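Local coordinates for adhesion G-protein coupled receptor G6 (Danio rerio, PDB 6V55), which acts as an adhesion G-protein coupled receptor whose calcium-binding extracellular region probably serves cell adhesion and signalling linked to myelination, at residues A[144-149]-A[273-278]; A[213-218]-A[236-241]; A[162-167]-A[247-252]; A[193-198]-A[222-227]. All blocks are in the same frame, centred on the assembly; numbering follows the deposited sequence.

Contact 1 (A[144-149]-A[273-278]); sequences TAFTVC and FRLWDH
Thr147 points OG1 away from its carbonyl carbon (chi1 -56°), which carries the hydroxyl to His278, and Trp276 turns its indole the same way (chi1 -75°), so that the ring runs along the strand past Thr147 and Cys149. Strands 145-149 and 273-276 are antiparallel neighbours in one sheet of the concanavalin-like sandwich of the pentraxin family. Cys149 and Arg274 form a hydrogen-bonded pair, with Arg274 N 2.9 Å from Cys149 O and Cys149 N 3.1 Å from Arg274 O. Trp276 N reaches Thr147 O at 2.9 Å, and the same oxygen lies at the indole edge, 3.2 Å from Trp276 CE3. The return bond from Thr147 N to Trp276 O is weak, and next to it Thr147 OG1 adds a firmer link, donating to a lone pair of His278 O at 2.7 Å. The other face is apolar: Val148 CG2 meets Phe273 CZ at 3.7 Å and Leu275 CD1 lies 3.9 Å from Phe146 CB, while Leu249 packs on both Phe273 and Leu275. Beside the indole, Cys149 SG lies 3.6 Å from Trp276 CZ3, and the line from SG to the centroid of the six-membered ring leans 62° from the normal.

Contact 2 (A[213-218]-A[236-241]); sequences LTWTKS and SASQIY
Lys217 lays its extended methylene chain across two backbone carbonyls of the 236-241 loop, with CE 3.3 Å from Gln239 O and equally 3.3 Å from Tyr241 O. The aliphatic part does the touching here, and the ammonium NZ is hydrogen-bonded to OG1 of Thr242, the residue after the segment. The companion group is the indole of Trp215, at the end of strand 209-216 in the pentraxin-like sandwich. With CG anti to the backbone N (chi1 173°), the ring swings out toward the loop and offers it an edge. NE1 donates to Ser238 OG at 2.7 Å, nearly straight at 167° and with the hydroxyl only 9° out of the ring plane. Ser238 O lies farther along the same edge, 3.3 Å from Trp215 CZ2, and Tyr241 O follows at 3.7 Å from Trp215 CH2. A phenylalanine in place of Trp215 would probably leave Ser238 OG without its N-H donor and open a gap beside Ser238 O and Tyr241 O, where the larger ring system had been. Ser238 OG is also hydrogen-bonded to Cys235 O, so two bonds hold the hydroxyl and probably limit its rotation. At the outer margin Gln239 CB rests 3.3 Å from Lys217 O, and its NE2 adds a weak bond to Ser218 O. One short, straight N-H bond thus ties segment 236-241 to the strand and probably helps to position it; between the two segments the loop carbonyls meet C-H groups of tryptophan and lysine, and the other hydrogen bond is weak.

Contact 3 (A[162-167]-A[247-252]); sequences TIFTLS and GLLQIA
Backbone bonds between Thr165 and Gln250, and between Ser167 and Leu248, make the ladder that joins strand 164-167 to strand 248-251 in antiparallel fashion. Leu248 N bonds to Ser167 O at 2.8 Å, and Gln250 N reaches Thr165 O at 2.9 Å. Near Ile163 the ladder is distorted: Ala252 N meets Ile163 O at 2.8 Å from well above the carbonyl plane, 60° out of it. This is where Ile163 and Phe164 together face Phe177 as a classic beta bulge, while the chain of Ala252 turns through a positive phi.

The polar side-chain bonds gather at the same end. Thr165, its OG1 beside its own N (chi1 -61°), gives its hydroxyl to Ala252 O at 2.8 Å, on a lone pair in the carbonyl plane, and OG1 is also bonded to Gly255 N. A valine at Thr165 would probably leave Ala252 O without its hydroxyl donor and Gly255 N without its acceptor, freeing the turn to shift. Thr162 OG1 instead serves Gly253 O.

Apolar contacts fill the opposite face. Phe164 CD1 touches Leu249 CD1 at 3.9 Å, and Leu166 CB comes within 4.3 Å of that same Leu249 methyl. Phe164 sets its ring edge-to-face with Phe273 of the other sheet. A face of mixed character, with Thr165, Ser167, Gln250 and Leu248, and an apolar one of Leu166 and Leu249 that meets the partner sheet, fit a strand pair in a concanavalin-like beta sandwich.

Contact 4 (A[193-198]-A[222-227]); sequences CSVDNF and IGVYFE. Unlike the reference sequence in segment 193-198: Phe198 (reference Leu). Unlike the reference sequence in segment 222-227: Glu227 (reference Gly).
No backbone bond joins segments 193-198 and 222-227: the nearest CA atoms are those of Phe198 and Val224, 7.0 Å apart, and Cys193 and Ile222 are wider still at 7.8 Å. The first segment leaves strand 191-194 through an ST turn, in which Ser194 OG accepts Asp196 N at 3.1 Å, and Phe198 N then closes back on Val195 O. The second runs on as strand 222-226. Side chains do most of the bridging. Ile222 CD1 sits 3.7 Å from Cys193 CB, beside the disulfide that Cys193 makes with Cys235. Strands 191-194 and 221-226 belong to different sheets of the pentraxin-like beta sandwich, so the end of strand 191-194 and the turn after it pack across the sandwich onto the other sheet. Val195, crossing Ile222 at about a right angle, points CG1 at two methyls at once, Ile222 CG2 at 3.8 Å and Val224 CG2 at 3.7 Å. Val224 holds CG2 beside its backbone N (chi1 175° for CG1), and the methyl so placed also meets the rim of the Phe198 ring, 3.8 Å from CD2 and near the ring plane. The Phe198 ring also stacks with Phe231 of strand 229-234. Farther along, Phe226 CD1 comes within 3.9 Å of Phe198 O.

All four contacts belong to one beta sandwich. Contacts 1 and 3 are strand pairings within the two opposing sheets, and they meet in the core, where Phe273 and Val148 touch Phe164 and where Leu275 and Leu249 touch. Contact 4 also lies in the interior but joins the sheets by aliphatic and aromatic packing alone, without a bond across. Contact 2 lies nearer the surface: a loop closes over the end of strand 209-216, held by an indole N-H bond and by lysine methylenes against carbonyls. That strand pairs with 145-154 of contact 1 and with 221-226 of contact 4, while the Cys193 disulfide of contact 4 touches Ser238 of contact 2. Contacts 3 and 4 stay apart, their centres about 19 Å apart.

Contact 1 (A[144-149]-A[273-278])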
# COMPACT_ATOMS: atom_id res chain seq x y z
N THR A 144 -54.25 -3.45 -13.23
CA THR A 144 -55.58 -3.06 -12.77
C THR A 144 -55.52 -2.39 -11.41
O THR A 144 -56.58 -2.11 -10.82
CB THR A 144 -56.51 -4.27 -12.73
OG1 THR A 144 -55.87 -5.37 -12.07
CG2 THR A 144 -56.87 -4.68 -14.13
N ALA A 145 -54.31 -2.13 -10.90
CA ALA A 145 -53.99 -1.47 -9.65
C ALA A 145 -52.50 -1.14 -9.63
O ALA A 145 -51.69 -1.91 -10.16
CB ALA A 145 -54.35 -2.31 -8.42
N PHE A 146 -52.15 -0.00 -9.04
CA PHE A 146 -50.75 0.39 -8.91
C PHE A 146 -50.56 1.30 -7.70
O PHE A 146 -51.47 2.00 -7.28
CB PHE A 146 -50.19 1.08 -10.18
CG PHE A 146 -50.89 2.39 -10.59
CD1 PHE A 146 -50.55 3.62 -10.03
CD2 PHE A 146 -51.78 2.39 -11.64
CE1 PHE A 146 -51.19 4.79 -10.42
CE2 PHE A 146 -52.40 3.58 -12.05
CZ PHE A 146 -52.10 4.76 -11.44
N THR A 147 -49.31 1.36 -7.23
CA THR A 147 -48.82 2.45 -6.38
C THR A 147 -47.59 3.04 -7.06
O THR A 147 -46.66 2.30 -7.40
CB THR A 147 -48.43 1.96 -4.99
OG1 THR A 147 -49.55 1.30 -4.37
CG2 THR A 147 -47.98 3.13 -4.13
N VAL A 148 -47.58 4.35 -7.28
CA VAL A 148 -46.39 5.04 -7.76
C VAL A 148 -46.00 6.08 -6.72
O VAL A 148 -46.86 6.82 -6.22
CB VAL A 148 -46.60 5.65 -9.17
CG1 VAL A 148 -47.92 6.41 -9.29
CG2 VAL A 148 -45.44 6.57 -9.57
N CYS A 149 -44.72 6.08 -6.32
CA CYS A 149 -44.17 7.10 -5.43
C CYS A 149 -42.92 7.71 -6.03
O CYS A 149 -42.09 7.01 -6.62
CB CYS A 149 -43.80 6.58 -4.05
SG CYS A 149 -44.91 5.37 -3.38
N PHE A 273 -38.19 7.29 -7.98
CA PHE A 273 -39.39 6.89 -8.71
C PHE A 273 -39.54 5.37 -8.67
O PHE A 273 -38.69 4.64 -9.19
CB PHE A 273 -39.34 7.39 -10.15
CG PHE A 273 -40.66 7.26 -10.90
CD1 PHE A 273 -40.98 6.11 -11.62
CD2 PHE A 273 -41.55 8.31 -10.91
CE1 PHE A 273 -42.17 5.99 -12.30
CE2 PHE A 273 -42.75 8.21 -11.60
CZ PHE A 273 -43.06 7.04 -12.30
N ARG A 274 -40.64 4.91 -8.08
CA ARG A 274 -40.90 3.48 -7.92
C ARG A 274 -42.36 3.18 -8.27
O ARG A 274 -43.23 4.05 -8.17
CB ARG A 274 -40.59 3.01 -6.49
CG ARG A 274 -39.15 3.21 -5.99
CD ARG A 274 -39.08 3.24 -4.46
NE ARG A 274 -39.48 4.53 -3.89
CZ ARG A 274 -39.86 4.71 -2.63
NH1 ARG A 274 -39.89 3.67 -1.79
NH2 ARG A 274 -40.23 5.92 -2.20
N LEU A 275 -42.61 1.94 -8.69
CA LEU A 275 -43.93 1.48 -9.15
C LEU A 275 -44.19 0.07 -8.63
O LEU A 275 -43.29 -0.77 -8.61
CB LEU A 275 -44.02 1.49 -10.68
CG LEU A 275 -45.32 1.12 -11.39
CD1 LEU A 275 -46.48 1.97 -10.90
CD2 LEU A 275 -45.11 1.30 -12.88
N TRP A 276 -45.44 -0.19 -8.25
CA TRP A 276 -45.85 -1.47 -7.68
C TRP A 276 -47.10 -1.99 -8.37
O TRP A 276 -47.87 -1.23 -8.97
CB TRP A 276 -46.16 -1.36 -6.18
CG TRP A 276 -45.00 -1.24 -5.25
CD1 TRP A 276 -44.42 -2.25 -4.52
CD2 TRP A 276 -44.32 -0.04 -4.87
NE1 TRP A 276 -43.41 -1.75 -3.74
CE2 TRP A 276 -43.33 -0.39 -3.93
CE3 TRP A 276 -44.46 1.31 -5.24
CZ2 TRP A 276 -42.48 0.55 -3.36
CZ3 TRP A 276 -43.61 2.26 -4.67
CH2 TRP A 276 -42.63 1.87 -3.74
N ASP A 277 -47.34 -3.29 -8.17
CA ASP A 277 -48.42 -4.08 -8.75
C ASP A 277 -49.77 -3.88 -8.07
O ASP A 277 -50.80 -4.22 -8.65
CB ASP A 277 -48.07 -5.56 -8.64
CG ASP A 277 -47.77 -6.18 -9.97
OD1 ASP A 277 -47.94 -5.47 -10.98
OD2 ASP A 277 -47.37 -7.37 -9.99
N HIS A 278 -49.78 -3.38 -6.85
CA HIS A 278 -50.99 -3.29 -6.06
C HIS A 278 -51.12 -1.87 -5.53
O HIS A 278 -50.14 -1.12 -5.50
CB HIS A 278 -50.98 -4.28 -4.88
CG HIS A 278 -49.67 -4.32 -4.15
ND1 HIS A 278 -48.60 -5.08 -4.58
CD2 HIS A 278 -49.26 -3.70 -3.02
CE1 HIS A 278 -47.58 -4.91 -3.75
NE2 HIS A 278 -47.96 -4.09 -2.79
O HOH W 1 -52.38 -5.05 -11.28

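Contact 2 (A[213-218]-A[236-241])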
# COMPACT_ATOMS: atom_id res chain seq x y z
N LEU A 213 -49.16 8.02 -5.29
CA LEU A 213 -50.45 7.92 -5.95
C LEU A 213 -50.82 6.45 -6.04
O LEU A 213 -50.00 5.64 -6.45
CB LEU A 213 -50.39 8.56 -7.34
CG LEU A 213 -49.87 10.01 -7.36
CD1 LEU A 213 -49.63 10.51 -8.76
CD2 LEU A 213 -50.82 10.96 -6.62
N THR A 214 -52.04 6.10 -5.60
CA THR A 214 -52.56 4.74 -5.76
C THR A 214 -53.83 4.76 -6.59
O THR A 214 -54.49 5.79 -6.73
CB THR A 214 -52.83 4.01 -4.40
OG1 THR A 214 -54.09 4.42 -3.83
CG2 THR A 214 -51.69 4.20 -3.40
N TRP A 215 -54.17 3.59 -7.14
CA TRP A 215 -55.37 3.40 -7.94
C TRP A 215 -55.72 1.92 -7.90
O TRP A 215 -54.80 1.11 -7.88
CB TRP A 215 -55.14 3.84 -9.39
CG TRP A 215 -56.27 3.54 -10.31
CD1 TRP A 215 -57.49 4.14 -10.34
CD2 TRP A 215 -56.28 2.56 -11.37
NE1 TRP A 215 -58.25 3.62 -11.35
CE2 TRP A 215 -57.54 2.64 -11.99
CE3 TRP A 215 -55.34 1.64 -11.85
CZ2 TRP A 215 -57.90 1.83 -13.07
CZ3 TRP A 215 -55.70 0.83 -12.92
CH2 TRP A 215 -56.97 0.92 -13.51
N THR A 216 -57.02 1.59 -7.83
CA THR A 216 -57.51 0.26 -8.21
C THR A 216 -58.62 0.42 -9.24
O THR A 216 -59.40 1.37 -9.18
CB THR A 216 -58.11 -0.55 -7.06
OG1 THR A 216 -59.31 0.07 -6.62
CG2 THR A 216 -57.20 -0.68 -5.92
N LYS A 217 -58.72 -0.55 -10.15
CA LYS A 217 -59.81 -0.54 -11.12
C LYS A 217 -61.16 -0.83 -10.47
O LYS A 217 -62.18 -0.21 -10.84
CB LYS A 217 -59.53 -1.55 -12.23
CG LYS A 217 -60.45 -1.46 -13.42
CD LYS A 217 -60.37 -2.71 -14.23
CE LYS A 217 -61.27 -2.59 -15.40
NZ LYS A 217 -60.90 -3.55 -16.49
N SER A 218 -61.17 -1.74 -9.48
CA SER A 218 -62.39 -2.35 -8.96
C SER A 218 -63.25 -1.35 -8.21
O SER A 218 -64.48 -1.39 -8.34
CB SER A 218 -62.04 -3.52 -8.04
OG SER A 218 -61.43 -3.08 -6.84
N SER A 236 -64.96 7.29 -10.82
CA SER A 236 -65.83 6.22 -11.32
C SER A 236 -65.65 5.98 -12.82
O SER A 236 -65.93 4.87 -13.28
CB SER A 236 -67.30 6.53 -11.04
OG SER A 236 -67.79 7.44 -12.00
N ALA A 237 -65.17 6.98 -13.57
CA ALA A 237 -64.86 6.80 -14.99
C ALA A 237 -63.71 5.83 -15.21
O ALA A 237 -63.67 5.17 -16.25
CB ALA A 237 -64.52 8.14 -15.64
N SER A 238 -62.81 5.69 -14.24
CA SER A 238 -61.61 4.88 -14.39
C SER A 238 -61.84 3.39 -14.17
O SER A 238 -60.88 2.62 -14.27
CB SER A 238 -60.53 5.36 -13.42
OG SER A 238 -60.62 4.70 -12.17
N GLN A 239 -63.07 2.95 -13.87
CA GLN A 239 -63.29 1.52 -13.66
C GLN A 239 -63.53 0.77 -14.96
O GLN A 239 -63.73 -0.45 -14.94
CB GLN A 239 -64.47 1.30 -12.73
CG GLN A 239 -64.62 2.33 -11.63
CD GLN A 239 -65.87 2.08 -10.79
OE1 GLN A 239 -66.87 2.80 -10.90
NE2 GLN A 239 -65.82 1.03 -9.97
N ILE A 240 -63.53 1.48 -16.09
CA ILE A 240 -63.66 0.92 -17.42
C ILE A 240 -62.31 0.48 -18.01
O ILE A 240 -62.26 -0.41 -18.86
CB ILE A 240 -64.38 2.01 -18.25
CG1 ILE A 240 -65.74 2.27 -17.63
CG2 ILE A 240 -64.63 1.68 -19.67
CD1 ILE A 240 -66.62 1.03 -17.53
N TYR A 241 -61.21 1.04 -17.53
CA TYR A 241 -59.93 0.92 -18.22
C TYR A 241 -59.01 -0.08 -17.54
O TYR A 241 -59.06 -0.30 -16.33
CB TYR A 241 -59.24 2.27 -18.32
CG TYR A 241 -60.07 3.24 -19.11
CD1 TYR A 241 -60.23 3.09 -20.48
CD2 TYR A 241 -60.74 4.29 -18.47
CE1 TYR A 241 -61.01 3.98 -21.21
CE2 TYR A 241 -61.52 5.19 -19.19
CZ TYR A 241 -61.65 5.02 -20.56
OH TYR A 241 -62.43 5.90 -21.28

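Contact 3 (A[162-167]-A[247-252])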
# COMPACT_ATOMS: atom_id res chain seq x y z
N THR A 162 -45.96 17.86 -17.38
CA THR A 162 -46.13 16.43 -17.15
C THR A 162 -45.06 15.87 -16.22
O THR A 162 -43.91 16.32 -16.25
CB THR A 162 -46.09 15.65 -18.47
OG1 THR A 162 -44.78 15.77 -19.05
CG2 THR A 162 -47.12 16.17 -19.45
N ILE A 163 -45.42 14.87 -15.41
CA ILE A 163 -44.52 14.31 -14.41
C ILE A 163 -44.10 12.88 -14.73
O ILE A 163 -42.91 12.56 -14.66
CB ILE A 163 -45.13 14.42 -12.98
CG1 ILE A 163 -45.41 15.90 -12.68
CG2 ILE A 163 -44.22 13.82 -11.90
CD1 ILE A 163 -45.97 16.19 -11.32
N PHE A 164 -45.03 12.00 -15.12
CA PHE A 164 -44.61 10.78 -15.82
C PHE A 164 -45.63 10.42 -16.90
O PHE A 164 -46.77 10.89 -16.88
CB PHE A 164 -44.36 9.58 -14.88
CG PHE A 164 -45.55 9.14 -14.05
CD1 PHE A 164 -46.43 8.16 -14.50
CD2 PHE A 164 -45.73 9.66 -12.77
CE1 PHE A 164 -47.50 7.75 -13.72
CE2 PHE A 164 -46.78 9.24 -11.96
CZ PHE A 164 -47.68 8.30 -12.44
N THR A 165 -45.20 9.57 -17.83
CA THR A 165 -46.05 9.15 -18.95
C THR A 165 -45.81 7.68 -19.29
O THR A 165 -44.69 7.28 -19.63
CB THR A 165 -45.80 10.02 -20.19
OG1 THR A 165 -46.14 11.37 -19.88
CG2 THR A 165 -46.66 9.55 -21.36
N LEU A 166 -46.88 6.89 -19.23
CA LEU A 166 -46.91 5.51 -19.71
C LEU A 166 -47.70 5.48 -21.03
O LEU A 166 -48.92 5.70 -21.03
CB LEU A 166 -47.55 4.60 -18.67
CG LEU A 166 -47.84 3.14 -19.03
CD1 LEU A 166 -46.61 2.44 -19.59
CD2 LEU A 166 -48.40 2.43 -17.81
N SER A 167 -47.00 5.25 -22.13
CA SER A 167 -47.60 5.08 -23.44
C SER A 167 -47.56 3.61 -23.81
O SER A 167 -46.61 2.90 -23.46
CB SER A 167 -46.86 5.90 -24.50
OG SER A 167 -46.40 7.14 -23.98
N GLY A 247 -45.58 -1.48 -22.23
CA GLY A 247 -45.57 -0.08 -22.56
C GLY A 247 -44.25 0.60 -22.22
O GLY A 247 -43.29 -0.01 -21.73
N LEU A 248 -44.22 1.91 -22.50
CA LEU A 248 -43.05 2.76 -22.29
C LEU A 248 -43.37 3.74 -21.17
O LEU A 248 -44.12 4.70 -21.37
CB LEU A 248 -42.70 3.49 -23.59
CG LEU A 248 -41.25 3.93 -23.80
CD1 LEU A 248 -40.97 3.99 -25.30
CD2 LEU A 248 -40.94 5.28 -23.17
N LEU A 249 -42.78 3.52 -20.00
CA LEU A 249 -42.91 4.45 -18.89
C LEU A 249 -41.69 5.36 -18.90
O LEU A 249 -40.56 4.88 -19.01
CB LEU A 249 -43.02 3.72 -17.56
CG LEU A 249 -42.99 4.59 -16.30
CD1 LEU A 249 -44.12 5.59 -16.34
CD2 LEU A 249 -43.07 3.74 -15.06
N GLN A 250 -41.93 6.68 -18.80
CA GLN A 250 -40.84 7.64 -18.86
C GLN A 250 -41.07 8.80 -17.89
O GLN A 250 -42.20 9.11 -17.51
CB GLN A 250 -40.66 8.22 -20.26
CG GLN A 250 -41.87 8.91 -20.80
CD GLN A 250 -41.64 9.38 -22.20
OE1 GLN A 250 -40.75 10.20 -22.46
NE2 GLN A 250 -42.44 8.86 -23.13
N ILE A 251 -39.95 9.42 -17.51
CA ILE A 251 -39.95 10.64 -16.71
C ILE A 251 -40.47 11.77 -17.58
O ILE A 251 -40.12 11.85 -18.77
CB ILE A 251 -38.53 10.91 -16.18
CG1 ILE A 251 -37.99 9.67 -15.45
CG2 ILE A 251 -38.43 12.18 -15.33
CD1 ILE A 251 -38.41 9.55 -14.02
N ALA A 252 -41.32 12.63 -17.00
CA ALA A 252 -42.08 13.71 -17.64
C ALA A 252 -42.86 13.17 -18.82
O ALA A 252 -43.89 12.52 -18.63
CB ALA A 252 -41.17 14.87 -18.06

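Contact 4 (A[193-198]-A[222-227])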
# COMPACT_ATOMS: atom_id res chain seq x y z
N CYS A 193 -58.76 11.81 -13.74
CA CYS A 193 -59.05 11.72 -12.31
C CYS A 193 -58.28 12.84 -11.63
O CYS A 193 -57.06 12.75 -11.46
CB CYS A 193 -58.65 10.34 -11.78
SG CYS A 193 -59.41 8.96 -12.69
N SER A 194 -58.99 13.91 -11.25
CA SER A 194 -58.34 15.07 -10.65
C SER A 194 -57.99 14.77 -9.20
O SER A 194 -58.80 14.25 -8.44
CB SER A 194 -59.23 16.30 -10.73
OG SER A 194 -59.01 17.13 -9.61
N VAL A 195 -56.75 15.08 -8.83
CA VAL A 195 -56.33 14.92 -7.44
C VAL A 195 -56.12 16.30 -6.82
O VAL A 195 -55.37 16.44 -5.85
CB VAL A 195 -55.04 14.09 -7.35
CG1 VAL A 195 -55.35 12.64 -7.62
CG2 VAL A 195 -53.98 14.62 -8.30
N ASP A 196 -56.82 17.32 -7.37
CA ASP A 196 -56.47 18.72 -7.08
C ASP A 196 -56.82 19.13 -5.65
O ASP A 196 -56.11 19.97 -5.08
CB ASP A 196 -57.12 19.68 -8.07
CG ASP A 196 -56.33 20.99 -8.20
OD1 ASP A 196 -56.71 22.00 -7.54
OD2 ASP A 196 -55.30 20.99 -8.91
N ASN A 197 -57.83 18.50 -5.04
CA ASN A 197 -58.20 18.76 -3.65
C ASN A 197 -57.17 18.26 -2.64
O ASN A 197 -57.32 18.57 -1.45
CB ASN A 197 -59.54 18.09 -3.32
CG ASN A 197 -60.48 18.06 -4.51
OD1 ASN A 197 -60.37 17.19 -5.38
ND2 ASN A 197 -61.44 19.00 -4.53
N PHE A 198 -56.18 17.45 -3.05
CA PHE A 198 -55.20 16.92 -2.12
C PHE A 198 -53.77 17.39 -2.42
O PHE A 198 -52.89 17.16 -1.58
CB PHE A 198 -55.22 15.38 -2.11
CG PHE A 198 -56.60 14.76 -2.07
CD1 PHE A 198 -57.59 15.21 -1.19
CD2 PHE A 198 -56.90 13.67 -2.88
CE1 PHE A 198 -58.84 14.63 -1.17
CE2 PHE A 198 -58.15 13.07 -2.85
CZ PHE A 198 -59.11 13.56 -2.00
N ILE A 222 -58.83 6.43 -6.27
CA ILE A 222 -57.53 7.09 -6.23
C ILE A 222 -57.15 7.33 -4.77
O ILE A 222 -57.97 7.78 -3.97
CB ILE A 222 -57.55 8.41 -7.02
CG1 ILE A 222 -58.38 8.28 -8.31
CG2 ILE A 222 -56.12 8.92 -7.28
CD1 ILE A 222 -57.67 7.60 -9.44
N GLY A 223 -55.91 7.03 -4.42
CA GLY A 223 -55.36 7.40 -3.13
C GLY A 223 -54.19 8.37 -3.35
O GLY A 223 -53.51 8.28 -4.37
N VAL A 224 -54.05 9.31 -2.43
CA VAL A 224 -52.95 10.28 -2.47
C VAL A 224 -52.30 10.29 -1.09
O VAL A 224 -52.99 10.42 -0.07
CB VAL A 224 -53.44 11.70 -2.84
CG1 VAL A 224 -52.30 12.71 -2.74
CG2 VAL A 224 -53.99 11.73 -4.25
N TYR A 225 -50.98 10.12 -1.05
CA TYR A 225 -50.19 10.32 0.16
C TYR A 225 -49.27 11.52 -0.05
O TYR A 225 -48.42 11.50 -0.95
CB TYR A 225 -49.41 9.05 0.51
CG TYR A 225 -48.96 8.95 1.94
CD1 TYR A 225 -47.79 9.60 2.36
CD2 TYR A 225 -49.69 8.20 2.87
CE1 TYR A 225 -47.36 9.51 3.67
CE2 TYR A 225 -49.26 8.10 4.19
CZ TYR A 225 -48.09 8.76 4.58
OH TYR A 225 -47.65 8.68 5.88
N PHE A 226 -49.45 12.56 0.77
CA PHE A 226 -48.71 13.81 0.69
C PHE A 226 -48.78 14.47 2.06
O PHE A 226 -49.87 14.60 2.63
CB PHE A 226 -49.33 14.73 -0.36
CG PHE A 226 -48.45 15.87 -0.82
CD1 PHE A 226 -48.98 16.76 -1.72
CD2 PHE A 226 -47.12 16.06 -0.42
CE1 PHE A 226 -48.26 17.83 -2.21
CE2 PHE A 226 -46.37 17.12 -0.91
CZ PHE A 226 -46.96 18.03 -1.83
N GLU A 227 -47.60 14.88 2.57
CA GLU A 227 -47.43 15.61 3.83
C GLU A 227 -47.98 14.84 5.04
O GLU A 227 -48.61 15.42 5.92
CB GLU A 227 -48.03 17.02 3.73
CG GLU A 227 -47.13 17.98 2.93
CD GLU A 227 -47.66 19.41 2.88
OE1 GLU A 227 -47.23 20.18 1.98
OE2 GLU A 227 -48.52 19.76 3.73